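Local coordinates for protein VirX1 (PDB 6QGM) that iodinates diverse substrates as a marine viral halogenase of the tryptophan halogenase family, probably using a reduced flavin, at residues 19-24 with 58-63; 191-196 with 234-239; 305-310 with 321-326. One frame throughout, in Å; residues are numbered along the deposited sequence.

Contact 1 of 3, residues 19-24 with 58-63; sequences TAAALS and HLLDLK
Leu60 reaches helix 14-26 because its CG stands beside the backbone N, opposite the carbonyl carbon (chi1 -67°), while CD1 lies anti to CA (chi2 -168°). With its CB directed at the helix, these torsions place both methyls against it, and the two divide the work. Leu60 CD1 packs on the methyl of Ala21, 4.2 Å from Ala21 CB. CD2 instead approaches the backbone of Ala22, with Leu60 CD2 3.8 Å from Ala22 CA. Ala22 offers mostly its main chain, since its methyl is directed to one side, whereas that of Ala21 points at the leucine. The two small residues let Leu60 come close to the helix: the CA atoms of Ala22 and Leu60 are 6.8 Å apart. No hydrogen bond joins the segments, and the 94 Å² they bury is apolar packing. Helix 14-26 follows strand 6-10 through a glycine-rich turn of GxGxxG type, consistent with the first helix of a Rossmann-type dinucleotide-binding fold. Leu60 rests on Ala21 and Ala22 of that helix. Its own backbone ends helix 52-59 in a Schellman motif: Asp61 takes positive phi, and Asp61 N bonds back to His58 O at 3.1 Å. The turn is tied to helix 14-26 by a salt bridge from Asp61 OD2 to Lys25, while Asp61 OD1 pairs with Lys478 of the second subunit.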
ATOM      1  N   THR B  19     -10.053 -32.009 -11.363  1.00 60.08           N
ATOM      2  CA  THR B  19      -9.291 -31.398 -12.488  1.00 60.24           C
ATOM      3  C   THR B  19      -9.837 -31.948 -13.819  1.00 61.62           C
ATOM      4  O   THR B  19     -10.178 -31.135 -14.705  1.00 61.17           O
ATOM      5  CB  THR B  19      -7.782 -31.631 -12.318  1.00 59.71           C
ATOM      6  OG1 THR B  19      -7.403 -31.190 -11.016  1.00 55.82           O
ATOM      7  CG2 THR B  19      -6.957 -30.905 -13.350  1.00 59.49           C
ATOM      8  N   ALA B  20      -9.947 -33.269 -13.951  1.00 62.28           N
ATOM      9  CA  ALA B  20     -10.446 -33.931 -15.182  1.00 64.25           C
ATOM     10  C   ALA B  20     -11.849 -33.408 -15.533  1.00 62.10           C
ATOM     11  O   ALA B  20     -12.053 -33.030 -16.697  1.00 61.78           O
ATOM     12  CB  ALA B  20     -10.437 -35.434 -15.020  1.00 64.88           C
ATOM     13  N   ALA B  21     -12.772 -33.379 -14.566  1.00 60.71           N
ATOM     14  CA  ALA B  21     -14.182 -32.949 -14.739  1.00 59.57           C
ATOM     15  C   ALA B  21     -14.229 -31.489 -15.206  1.00 60.36           C
ATOM     16  O   ALA B  21     -14.824 -31.229 -16.270  1.00 61.62           O
ATOM     17  CB  ALA B  21     -14.948 -33.130 -13.456  1.00 57.55           C
ATOM     18  N   ALA B  22     -13.608 -30.580 -14.443  1.00 59.27           N
ATOM     19  CA  ALA B  22     -13.533 -29.122 -14.726  1.00 59.09           C
ATOM     20  C   ALA B  22     -13.002 -28.881 -16.141  1.00 59.99           C
ATOM     21  O   ALA B  22     -13.685 -28.201 -16.917  1.00 60.51           O
ATOM     22  CB  ALA B  22     -12.666 -28.435 -13.707  1.00 57.97           C
ATOM     23  N   LEU B  23     -11.832 -29.434 -16.464  1.00 60.32           N
ATOM     24  CA  LEU B  23     -11.173 -29.261 -17.785  1.00 61.80           C
ATOM     25  C   LEU B  23     -12.077 -29.829 -18.887  1.00 62.24           C
ATOM     26  O   LEU B  23     -12.257 -29.137 -19.905  1.00 63.89           O
ATOM     27  CB  LEU B  23      -9.797 -29.936 -17.763  1.00 63.18           C
ATOM     28  CG  LEU B  23      -8.716 -29.194 -16.958  1.00 63.99           C
ATOM     29  CD1 LEU B  23      -7.351 -29.867 -17.087  1.00 64.98           C
ATOM     30  CD2 LEU B  23      -8.602 -27.736 -17.372  1.00 63.34           C
ATOM     31  N   SER B  24     -12.638 -31.030 -18.695  1.00 60.78           N
ATOM     32  CA  SER B  24     -13.468 -31.730 -19.717  1.00 61.48           C
ATOM     33  C   SER B  24     -14.720 -30.895 -20.053  1.00 62.05           C
ATOM     34  O   SER B  24     -15.128 -30.883 -21.230  1.00 64.02           O
ATOM     35  CB  SER B  24     -13.831 -33.130 -19.280  1.00 59.89           C
ATOM     36  OG  SER B  24     -14.852 -33.111 -18.294  1.00 58.12           O
ATOM     37  N   HIS B  58     -21.140 -24.835  -8.881  1.00 66.95           N
ATOM     38  CA  HIS B  58     -21.980 -23.999  -9.783  1.00 68.76           C
ATOM     39  C   HIS B  58     -21.385 -24.024 -11.200  1.00 68.95           C
ATOM     40  O   HIS B  58     -22.171 -24.159 -12.161  1.00 68.33           O
ATOM     41  CB  HIS B  58     -22.180 -22.598  -9.160  1.00 70.11           C
ATOM     42  CG  HIS B  58     -23.343 -22.526  -8.221  1.00 70.30           C
ATOM     43  ND1 HIS B  58     -24.627 -22.263  -8.668  1.00 71.78           N
ATOM     44  CD2 HIS B  58     -23.445 -22.687  -6.881  1.00 69.68           C
ATOM     45  CE1 HIS B  58     -25.465 -22.266  -7.648  1.00 71.75           C
ATOM     46  NE2 HIS B  58     -24.761 -22.518  -6.542  1.00 71.50           N
ATOM     47  N   LEU B  59     -20.053 -23.954 -11.316  1.00 69.99           N
ATOM     48  CA  LEU B  59     -19.319 -24.004 -12.613  1.00 70.55           C
ATOM     49  C   LEU B  59     -19.552 -25.354 -13.304  1.00 69.02           C
ATOM     50  O   LEU B  59     -19.532 -25.371 -14.546  1.00 71.22           O
ATOM     51  CB  LEU B  59     -17.818 -23.779 -12.375  1.00 70.89           C
ATOM     52  CG  LEU B  59     -17.373 -22.337 -12.157  1.00 73.25           C
ATOM     53  CD1 LEU B  59     -15.983 -22.300 -11.541  1.00 71.71           C
ATOM     54  CD2 LEU B  59     -17.404 -21.559 -13.469  1.00 75.52           C
ATOM     55  N   LEU B  60     -19.765 -26.431 -12.540  1.00 66.82           N
ATOM     56  CA  LEU B  60     -19.972 -27.803 -13.087  1.00 67.33           C
ATOM     57  C   LEU B  60     -21.463 -28.158 -13.145  1.00 70.39           C
ATOM     58  O   LEU B  60     -21.747 -29.305 -13.550  1.00 69.92           O
ATOM     59  CB  LEU B  60     -19.217 -28.823 -12.228  1.00 65.48           C
ATOM     60  CG  LEU B  60     -17.692 -28.727 -12.273  1.00 65.98           C
ATOM     61  CD1 LEU B  60     -17.067 -29.954 -11.640  1.00 64.72           C
ATOM     62  CD2 LEU B  60     -17.179 -28.573 -13.697  1.00 68.82           C
ATOM     63  N   ASP B  61     -22.358 -27.233 -12.746  1.00 71.52           N
ATOM     64  CA  ASP B  61     -23.841 -27.369 -12.793  1.00 71.39           C
ATOM     65  C   ASP B  61     -24.322 -28.488 -11.864  1.00 68.82           C
ATOM     66  O   ASP B  61     -25.382 -29.065 -12.149  1.00 73.09           O
ATOM     67  CB  ASP B  61     -24.342 -27.660 -14.209  1.00 76.29           C
ATOM     68  CG  ASP B  61     -24.280 -26.478 -15.162  1.00 80.99           C
ATOM     69  OD1 ASP B  61     -24.761 -25.377 -14.774  1.00 78.62           O
ATOM     70  OD2 ASP B  61     -23.773 -26.685 -16.297  1.00 85.19           O
ATOM     71  N   LEU B  62     -23.598 -28.768 -10.780  1.00 65.43           N
ATOM     72  CA  LEU B  62     -23.901 -29.892  -9.856  1.00 62.96           C
ATOM     73  C   LEU B  62     -24.966 -29.437  -8.860  1.00 63.23           C
ATOM     74  O   LEU B  62     -24.662 -28.540  -8.071  1.00 66.46           O
ATOM     75  CB  LEU B  62     -22.612 -30.311  -9.144  1.00 60.77           C
ATOM     76  CG  LEU B  62     -21.630 -31.095 -10.005  1.00 60.89           C
ATOM     77  CD1 LEU B  62     -20.250 -31.096  -9.377  1.00 62.41           C
ATOM     78  CD2 LEU B  62     -22.088 -32.515 -10.242  1.00 60.78           C
ATOM     79  N   LYS B  63     -26.144 -30.058  -8.888  1.00 64.86           N
ATOM     80  CA  LYS B  63     -27.256 -29.828  -7.925  1.00 64.20           C
ATOM     81  C   LYS B  63     -27.038 -30.724  -6.691  1.00 63.71           C
ATOM     82  O   LYS B  63     -26.742 -31.928  -6.871  1.00 61.63           O
ATOM     83  CB  LYS B  63     -28.622 -30.127  -8.566  1.00 64.27           C
ATOM     84  CG  LYS B  63     -28.950 -29.425  -9.872  1.00 64.72           C
ATOM     85  CD  LYS B  63     -28.549 -27.966  -9.926  1.00 65.34           C
ATOM     86  CE  LYS B  63     -28.673 -27.352 -11.311  1.00 67.99           C
ATOM     87  NZ  LYS B  63     -27.585 -26.378 -11.605  1.00 68.25           N
TER

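Contact 2 of 3, residues 191-196 with 234-239; sequences GKVTGY and GEFMGE
A classic beta bulge in strand 187-198, where Thr194 and Gly195 both face Ile210, lies where the strand packs on Phe236 of helix 231-236. The Phe236 ring is met from several directions. Val193 CG1 comes to its edge, near the ring plane, 3.7 Å from Phe236 CE2. Tyr196 CD1 sits over one face of the Phe236 ring, displaced toward the rim and 3.2 Å from Phe236 CG, a separation to be read with caution at this resolution. The rings meet obliquely, with centroids 4.7 Å apart and planes at 43°. Tyr196 gets there with CG between its backbone N and carbonyl carbon (chi1 68°), and the two aromatic side chains run past each other in opposite senses. At the bulge, Gly195 O is 3.7 Å from Phe236 CE2. Leu231 and Phe206 also touch the Phe236 side chain, and Phe236 O accepts a hydrogen bond from Lys198. Strand 187-198 runs parallel to 31-36 on one side and antiparallel to 206-211 on the other, consistent with the Rossmann-type sheet extended by antiparallel strands in flavin-dependent halogenases.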
ATOM      1  N   GLY B 191      -2.266 -47.366 -14.631  1.00 78.10           N
ATOM      2  CA  GLY B 191      -0.804 -47.502 -14.659  1.00 76.50           C
ATOM      3  C   GLY B 191      -0.111 -46.715 -13.566  1.00 74.82           C
ATOM      4  O   GLY B 191      -0.710 -45.789 -13.011  1.00 72.78           O
ATOM      5  N   LYS B 192       1.106 -47.143 -13.245  1.00 75.93           N
ATOM      6  CA  LYS B 192       2.042 -46.491 -12.296  1.00 74.69           C
ATOM      7  C   LYS B 192       3.026 -45.668 -13.132  1.00 70.87           C
ATOM      8  O   LYS B 192       3.654 -46.253 -14.034  1.00 72.95           O
ATOM      9  CB  LYS B 192       2.755 -47.563 -11.460  1.00 79.01           C
ATOM     10  CG  LYS B 192       3.875 -47.055 -10.559  1.00 80.65           C
ATOM     11  CD  LYS B 192       4.314 -48.022  -9.511  1.00 82.94           C
ATOM     12  CE  LYS B 192       5.674 -47.689  -8.940  1.00 84.55           C
ATOM     13  NZ  LYS B 192       6.274 -48.898  -8.331  1.00 86.74           N
ATOM     14  N   VAL B 193       3.108 -44.362 -12.877  1.00 66.79           N
ATOM     15  CA  VAL B 193       4.172 -43.464 -13.416  1.00 65.84           C
ATOM     16  C   VAL B 193       5.487 -43.816 -12.714  1.00 68.28           C
ATOM     17  O   VAL B 193       5.544 -43.631 -11.484  1.00 68.69           O
ATOM     18  CB  VAL B 193       3.829 -41.982 -13.202  1.00 62.27           C
ATOM     19  CG1 VAL B 193       4.978 -41.079 -13.621  1.00 61.52           C
ATOM     20  CG2 VAL B 193       2.546 -41.627 -13.932  1.00 61.93           C
ATOM     21  N   THR B 194       6.483 -44.310 -13.460  1.00 69.84           N
ATOM     22  CA  THR B 194       7.769 -44.827 -12.915  1.00 69.76           C
ATOM     23  C   THR B 194       8.907 -43.838 -13.182  1.00 68.28           C
ATOM     24  O   THR B 194       9.829 -43.800 -12.353  1.00 67.06           O
ATOM     25  CB  THR B 194       8.101 -46.221 -13.461  1.00 72.37           C
ATOM     26  OG1 THR B 194       8.351 -46.170 -14.869  1.00 72.48           O
ATOM     27  CG2 THR B 194       7.001 -47.218 -13.171  1.00 73.63           C
ATOM     28  N   GLY B 195       8.851 -43.078 -14.279  1.00 68.53           N
ATOM     29  CA  GLY B 195       9.942 -42.174 -14.688  1.00 69.03           C
ATOM     30  C   GLY B 195       9.491 -41.131 -15.700  1.00 70.10           C
ATOM     31  O   GLY B 195       8.260 -40.980 -15.928  1.00 69.78           O
ATOM     32  N   TYR B 196      10.462 -40.442 -16.307  1.00 68.90           N
ATOM     33  CA  TYR B 196      10.234 -39.314 -17.250  1.00 68.40           C
ATOM     34  C   TYR B 196      11.462 -39.115 -18.129  1.00 65.68           C
ATOM     35  O   TYR B 196      12.508 -39.587 -17.783  1.00 64.38           O
ATOM     36  CB  TYR B 196       9.986 -38.018 -16.479  1.00 68.25           C
ATOM     37  CG  TYR B 196      11.199 -37.530 -15.732  1.00 68.94           C
ATOM     38  CD1 TYR B 196      11.429 -37.934 -14.431  1.00 69.55           C
ATOM     39  CD2 TYR B 196      12.104 -36.657 -16.305  1.00 69.18           C
ATOM     40  CE1 TYR B 196      12.523 -37.492 -13.705  1.00 69.85           C
ATOM     41  CE2 TYR B 196      13.232 -36.246 -15.605  1.00 70.32           C
ATOM     42  CZ  TYR B 196      13.421 -36.633 -14.293  1.00 70.43           C
ATOM     43  OH  TYR B 196      14.495 -36.212 -13.580  1.00 72.35           O
ATOM     44  N   GLY B 234       7.500 -31.905  -7.387  1.00 55.74           N
ATOM     45  CA  GLY B 234       8.556 -32.006  -6.356  1.00 58.82           C
ATOM     46  C   GLY B 234       9.706 -32.905  -6.800  1.00 60.62           C
ATOM     47  O   GLY B 234      10.839 -32.405  -6.803  1.00 63.05           O
ATOM     48  N   GLU B 235       9.435 -34.171  -7.146  1.00 61.34           N
ATOM     49  CA  GLU B 235      10.484 -35.171  -7.445  1.00 66.80           C
ATOM     50  C   GLU B 235      11.043 -34.902  -8.847  1.00 67.19           C
ATOM     51  O   GLU B 235      12.208 -34.477  -8.930  1.00 71.67           O
ATOM     52  CB  GLU B 235      10.006 -36.619  -7.270  1.00 69.25           C
ATOM     53  CG  GLU B 235      11.197 -37.594  -7.300  1.00 73.27           C
ATOM     54  CD  GLU B 235      10.915 -39.071  -7.104  1.00 78.62           C
ATOM     55  OE1 GLU B 235      10.355 -39.404  -6.053  1.00 84.21           O
ATOM     56  OE2 GLU B 235      11.282 -39.893  -7.987  1.00 79.62           O
ATOM     57  N   PHE B 236      10.266 -35.128  -9.904  1.00 66.40           N
ATOM     58  CA  PHE B 236      10.755 -35.127 -11.308  1.00 66.14           C
ATOM     59  C   PHE B 236      11.242 -33.726 -11.709  1.00 64.83           C
ATOM     60  O   PHE B 236      12.333 -33.677 -12.284  1.00 63.32           O
ATOM     61  CB  PHE B 236       9.687 -35.627 -12.285  1.00 67.41           C
ATOM     62  CG  PHE B 236       9.280 -37.077 -12.169  1.00 69.01           C
ATOM     63  CD1 PHE B 236       9.982 -37.971 -11.371  1.00 69.74           C
ATOM     64  CD2 PHE B 236       8.212 -37.558 -12.916  1.00 71.15           C
ATOM     65  CE1 PHE B 236       9.612 -39.308 -11.310  1.00 70.23           C
ATOM     66  CE2 PHE B 236       7.844 -38.895 -12.853  1.00 72.57           C
ATOM     67  CZ  PHE B 236       8.546 -39.771 -12.051  1.00 71.15           C
ATOM     68  N   MET B 237      10.474 -32.657 -11.450  1.00 65.94           N
ATOM     69  CA  MET B 237      10.834 -31.258 -11.831  1.00 65.48           C
ATOM     70  C   MET B 237      11.697 -30.628 -10.729  1.00 62.99           C
ATOM     71  O   MET B 237      12.266 -29.540 -10.958  1.00 60.68           O
ATOM     72  CB  MET B 237       9.593 -30.391 -12.073  1.00 68.61           C
ATOM     73  CG  MET B 237       8.820 -30.736 -13.353  1.00 73.99           C
ATOM     74  SD  MET B 237       9.720 -30.499 -14.911  1.00 79.78           S
ATOM     75  CE  MET B 237      10.364 -28.867 -14.579  1.00 80.51           C
ATOM     76  N   GLY B 238      11.780 -31.279  -9.569  1.00 60.62           N
ATOM     77  CA  GLY B 238      12.703 -30.910  -8.481  1.00 58.97           C
ATOM     78  C   GLY B 238      12.348 -29.609  -7.788  1.00 56.79           C
ATOM     79  O   GLY B 238      13.255 -28.989  -7.257  1.00 56.81           O
ATOM     80  N   GLU B 239      11.083 -29.207  -7.751  1.00 58.77           N
ATOM     81  CA  GLU B 239      10.703 -27.908  -7.125  1.00 60.00           C
ATOM     82  C   GLU B 239      10.802 -28.024  -5.597  1.00 58.40           C
ATOM     83  O   GLU B 239      10.198 -28.941  -5.008  1.00 57.96           O
ATOM     84  CB  GLU B 239       9.312 -27.441  -7.564  1.00 61.14           C
ATOM     85  CG  GLU B 239       9.090 -25.949  -7.350  1.00 61.80           C
ATOM     86  CD  GLU B 239      10.059 -25.034  -8.083  1.00 63.41           C
ATOM     87  OE1 GLU B 239      10.714 -25.502  -9.042  1.00 63.80           O
ATOM     88  OE2 GLU B 239      10.169 -23.858  -7.701  1.00 63.79           O
TER

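Contact 3 of 3, residues 305-310 with 321-326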
ATOM      1  N   ASP B 305       2.253 -41.245  22.155  1.00 61.09           N
ATOM      2  CA  ASP B 305       1.600 -40.348  23.145  1.00 62.21           C
ATOM      3  C   ASP B 305       0.410 -39.628  22.492  1.00 60.96           C
ATOM      4  O   ASP B 305      -0.649 -39.539  23.147  1.00 59.71           O
ATOM      5  CB  ASP B 305       2.583 -39.322  23.714  1.00 63.52           C
ATOM      6  CG  ASP B 305       3.506 -39.829  24.803  1.00 65.67           C
ATOM      7  OD1 ASP B 305       3.610 -41.070  24.960  1.00 68.45           O
ATOM      8  OD2 ASP B 305       4.112 -38.965  25.483  1.00 65.90           O
ATOM      9  N   ALA B 306       0.583 -39.106  21.267  1.00 58.93           N
ATOM     10  CA  ALA B 306      -0.482 -38.416  20.500  1.00 57.78           C
ATOM     11  C   ALA B 306      -1.670 -39.356  20.251  1.00 58.30           C
ATOM     12  O   ALA B 306      -2.832 -38.893  20.295  1.00 54.42           O
ATOM     13  CB  ALA B 306       0.079 -37.913  19.209  1.00 58.42           C
ATOM     14  N   GLU B 307      -1.395 -40.639  19.992  1.00 61.43           N
ATOM     15  CA  GLU B 307      -2.431 -41.657  19.694  1.00 60.55           C
ATOM     16  C   GLU B 307      -3.198 -42.014  20.974  1.00 58.45           C
ATOM     17  O   GLU B 307      -4.423 -42.250  20.892  1.00 58.27           O
ATOM     18  CB  GLU B 307      -1.801 -42.892  19.071  1.00 61.94           C
ATOM     19  CG  GLU B 307      -2.834 -43.975  18.798  1.00 64.92           C
ATOM     20  CD  GLU B 307      -2.366 -45.065  17.871  1.00 69.34           C
ATOM     21  OE1 GLU B 307      -1.646 -44.708  16.911  1.00 73.01           O
ATOM     22  OE2 GLU B 307      -2.721 -46.242  18.116  1.00 71.29           O
ATOM     23  N   ALA B 308      -2.502 -42.084  22.106  1.00 57.63           N
ATOM     24  CA  ALA B 308      -3.108 -42.370  23.423  1.00 59.82           C
ATOM     25  C   ALA B 308      -4.041 -41.200  23.786  1.00 59.77           C
ATOM     26  O   ALA B 308      -5.200 -41.447  24.165  1.00 59.56           O
ATOM     27  CB  ALA B 308      -2.018 -42.615  24.440  1.00 59.05           C
ATOM     28  N   GLU B 309      -3.541 -39.970  23.654  1.00 61.10           N
ATOM     29  CA  GLU B 309      -4.322 -38.701  23.720  1.00 60.71           C
ATOM     30  C   GLU B 309      -5.606 -38.823  22.890  1.00 59.38           C
ATOM     31  O   GLU B 309      -6.694 -38.597  23.454  1.00 60.09           O
ATOM     32  CB  GLU B 309      -3.508 -37.548  23.137  1.00 61.66           C
ATOM     33  CG  GLU B 309      -2.942 -36.582  24.152  1.00 63.64           C
ATOM     34  CD  GLU B 309      -2.395 -35.338  23.470  1.00 65.85           C
ATOM     35  OE1 GLU B 309      -3.226 -34.422  23.180  1.00 64.89           O
ATOM     36  OE2 GLU B 309      -1.152 -35.311  23.175  1.00 65.50           O
ATOM     37  N   PHE B 310      -5.467 -39.160  21.603  1.00 57.56           N
ATOM     38  CA  PHE B 310      -6.549 -39.146  20.580  1.00 58.61           C
ATOM     39  C   PHE B 310      -7.644 -40.151  20.950  1.00 56.57           C
ATOM     40  O   PHE B 310      -8.830 -39.778  20.944  1.00 53.85           O
ATOM     41  CB  PHE B 310      -5.971 -39.404  19.187  1.00 60.43           C
ATOM     42  CG  PHE B 310      -6.963 -39.265  18.054  1.00 62.08           C
ATOM     43  CD1 PHE B 310      -7.881 -38.223  18.018  1.00 62.15           C
ATOM     44  CD2 PHE B 310      -6.951 -40.158  16.995  1.00 62.33           C
ATOM     45  CE1 PHE B 310      -8.779 -38.105  16.968  1.00 62.48           C
ATOM     46  CE2 PHE B 310      -7.849 -40.041  15.945  1.00 61.77           C
ATOM     47  CZ  PHE B 310      -8.758 -39.010  15.927  1.00 62.61           C
ATOM     48  N   ALA B 321     -11.045 -48.020  17.256  1.00 66.87           N
ATOM     49  CA  ALA B 321     -10.859 -47.157  16.063  1.00 65.61           C
ATOM     50  C   ALA B 321      -9.571 -47.547  15.342  1.00 66.65           C
ATOM     51  O   ALA B 321      -8.519 -47.586  15.988  1.00 68.60           O
ATOM     52  CB  ALA B 321     -10.830 -45.699  16.460  1.00 63.39           C
ATOM     53  N   LYS B 322      -9.655 -47.833  14.042  1.00 68.06           N
ATOM     54  CA  LYS B 322      -8.478 -48.022  13.156  1.00 69.95           C
ATOM     55  C   LYS B 322      -7.924 -46.634  12.794  1.00 66.46           C
ATOM     56  O   LYS B 322      -8.670 -45.853  12.192  1.00 64.36           O
ATOM     57  CB  LYS B 322      -8.915 -48.835  11.939  1.00 73.32           C
ATOM     58  CG  LYS B 322      -7.821 -49.335  11.020  1.00 76.78           C
ATOM     59  CD  LYS B 322      -8.405 -50.266   9.975  1.00 80.25           C
ATOM     60  CE  LYS B 322      -7.379 -50.886   9.037  1.00 83.37           C
ATOM     61  NZ  LYS B 322      -7.877 -50.990   7.638  1.00 84.31           N
ATOM     62  N   ILE B 323      -6.671 -46.358  13.162  1.00 65.75           N
ATOM     63  CA  ILE B 323      -5.999 -45.031  13.029  1.00 63.59           C
ATOM     64  C   ILE B 323      -4.903 -45.139  11.965  1.00 64.50           C
ATOM     65  O   ILE B 323      -4.056 -46.068  12.063  1.00 62.26           O
ATOM     66  CB  ILE B 323      -5.432 -44.548  14.381  1.00 62.01           C
ATOM     67  CG1 ILE B 323      -6.550 -44.396  15.418  1.00 61.29           C
ATOM     68  CG2 ILE B 323      -4.617 -43.273  14.225  1.00 61.05           C
ATOM     69  CD1 ILE B 323      -6.105 -43.818  16.729  1.00 59.49           C
ATOM     70  N   PHE B 324      -4.945 -44.221  10.985  1.00 64.58           N
ATOM     71  CA  PHE B 324      -3.982 -44.118   9.866  1.00 64.34           C
ATOM     72  C   PHE B 324      -3.149 -42.847  10.049  1.00 64.05           C
ATOM     73  O   PHE B 324      -3.746 -41.762  10.004  1.00 61.59           O
ATOM     74  CB  PHE B 324      -4.744 -44.190   8.535  1.00 63.23           C
ATOM     75  CG  PHE B 324      -5.306 -45.562   8.227  1.00 66.67           C
ATOM     76  CD1 PHE B 324      -4.477 -46.689   8.177  1.00 70.06           C
ATOM     77  CD2 PHE B 324      -6.678 -45.768   8.132  1.00 66.27           C
ATOM     78  CE1 PHE B 324      -4.997 -47.952   7.944  1.00 70.05           C
ATOM     79  CE2 PHE B 324      -7.197 -47.031   7.904  1.00 65.66           C
ATOM     80  CZ  PHE B 324      -6.356 -48.113   7.800  1.00 68.77           C
ATOM     81  N   HIS B 325      -1.829 -42.984  10.185  1.00 63.89           N
ATOM     82  CA  HIS B 325      -0.849 -41.876  10.324  1.00 61.05           C
ATOM     83  C   HIS B 325      -0.469 -41.347   8.947  1.00 61.13           C
ATOM     84  O   HIS B 325      -0.127 -42.136   8.077  1.00 61.34           O
ATOM     85  CB  HIS B 325       0.392 -42.338  11.095  1.00 59.81           C
ATOM     86  CG  HIS B 325       0.051 -42.710  12.489  1.00 60.14           C
ATOM     87  ND1 HIS B 325      -0.456 -43.946  12.801  1.00 60.70           N
ATOM     88  CD2 HIS B 325       0.065 -42.002  13.640  1.00 60.35           C
ATOM     89  CE1 HIS B 325      -0.742 -43.994  14.077  1.00 62.11           C
ATOM     90  NE2 HIS B 325      -0.412 -42.827  14.625  1.00 61.19           N
ATOM     91  N   ILE B 326      -0.532 -40.034   8.792  1.00 64.23           N
ATOM     92  CA  ILE B 326      -0.182 -39.329   7.536  1.00 67.33           C
ATOM     93  C   ILE B 326       0.982 -38.394   7.855  1.00 71.32           C
ATOM     94  O   ILE B 326       0.985 -37.724   8.931  1.00 71.73           O
ATOM     95  CB  ILE B 326      -1.381 -38.577   6.942  1.00 67.91           C
ATOM     96  CG1 ILE B 326      -2.694 -39.348   7.095  1.00 69.36           C
ATOM     97  CG2 ILE B 326      -1.085 -38.258   5.488  1.00 69.06           C
ATOM     98  CD1 ILE B 326      -3.903 -38.460   7.372  1.00 68.74           C
TER
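Residues 305-310 are a fully helical piece of helix 303-314, a little over one and a half turns, and residues 321-326 form an extended segment leading into strand 324-327; only ten residues separate them along the chain. Their CA atoms come nearest at Glu307 and Ile323, 8.3 Å apart, a spacing bridged by side chains alone, with 181 Å² buried. Ile323 supplies the apolar half. Its terminal CD1 touches two helix residues one turn apart, 3.9 Å from Glu307 CG and 3.8 Å from Phe310 CD2. The CB atoms of both point toward the extended segment, and CG anti to the backbone N (chi1 178° for Glu307, -174° for Phe310) carries the two chains outward from the helix, diverging around Ile323. Glu307 continues extended beyond CG, so its aliphatic part crosses Ile323 and its carboxylate arrives at His325. There, Glu307 OE1 lies at the edge of the imidazole and in its plane, 3.1 Å from His325 CE1 and 3.2 Å from His325 NE2. The side chains meet roughly at right angles, yet the carboxylate is tilted only 26° from the imidazole plane. The other oxygen, Glu307 OE2, is held by a salt bridge to Arg311, which also donates to Ala321 O and so ties the helix to the start of the extended segment. Strand 324-327, an outermost strand, within this chain, of a mixed sheet, pairs with strand 252-258; Phe310 packs on Thr256 of that neighbour and on Thr292 and Tyr294 of strand 290-296, so helix 303-314 lies against one face of the sheet.

Overall arrangement
The three contacts follow one another along the chain without interleaving, and none touches another. Contacts 1 and 2 have centres 27 Å apart, nearest atoms about 14 Å, and belong to the region around the mixed sheet containing strands 6-10, 31-36 and 187-198. Contact 3 belongs to a different sheet, that of strands 252-258 and 324-327; its centre is 35 Å from that of contact 1 and 31 Å from that of contact 2. Contact 1 also adjoins the second subunit, whereas no other protein chain touches contacts 2 and 3. In this apo structure, contact 1 lies on the helix following the probable dinucleotide-binding turn, and Val193 of contact 2 lies near that turn without touching it.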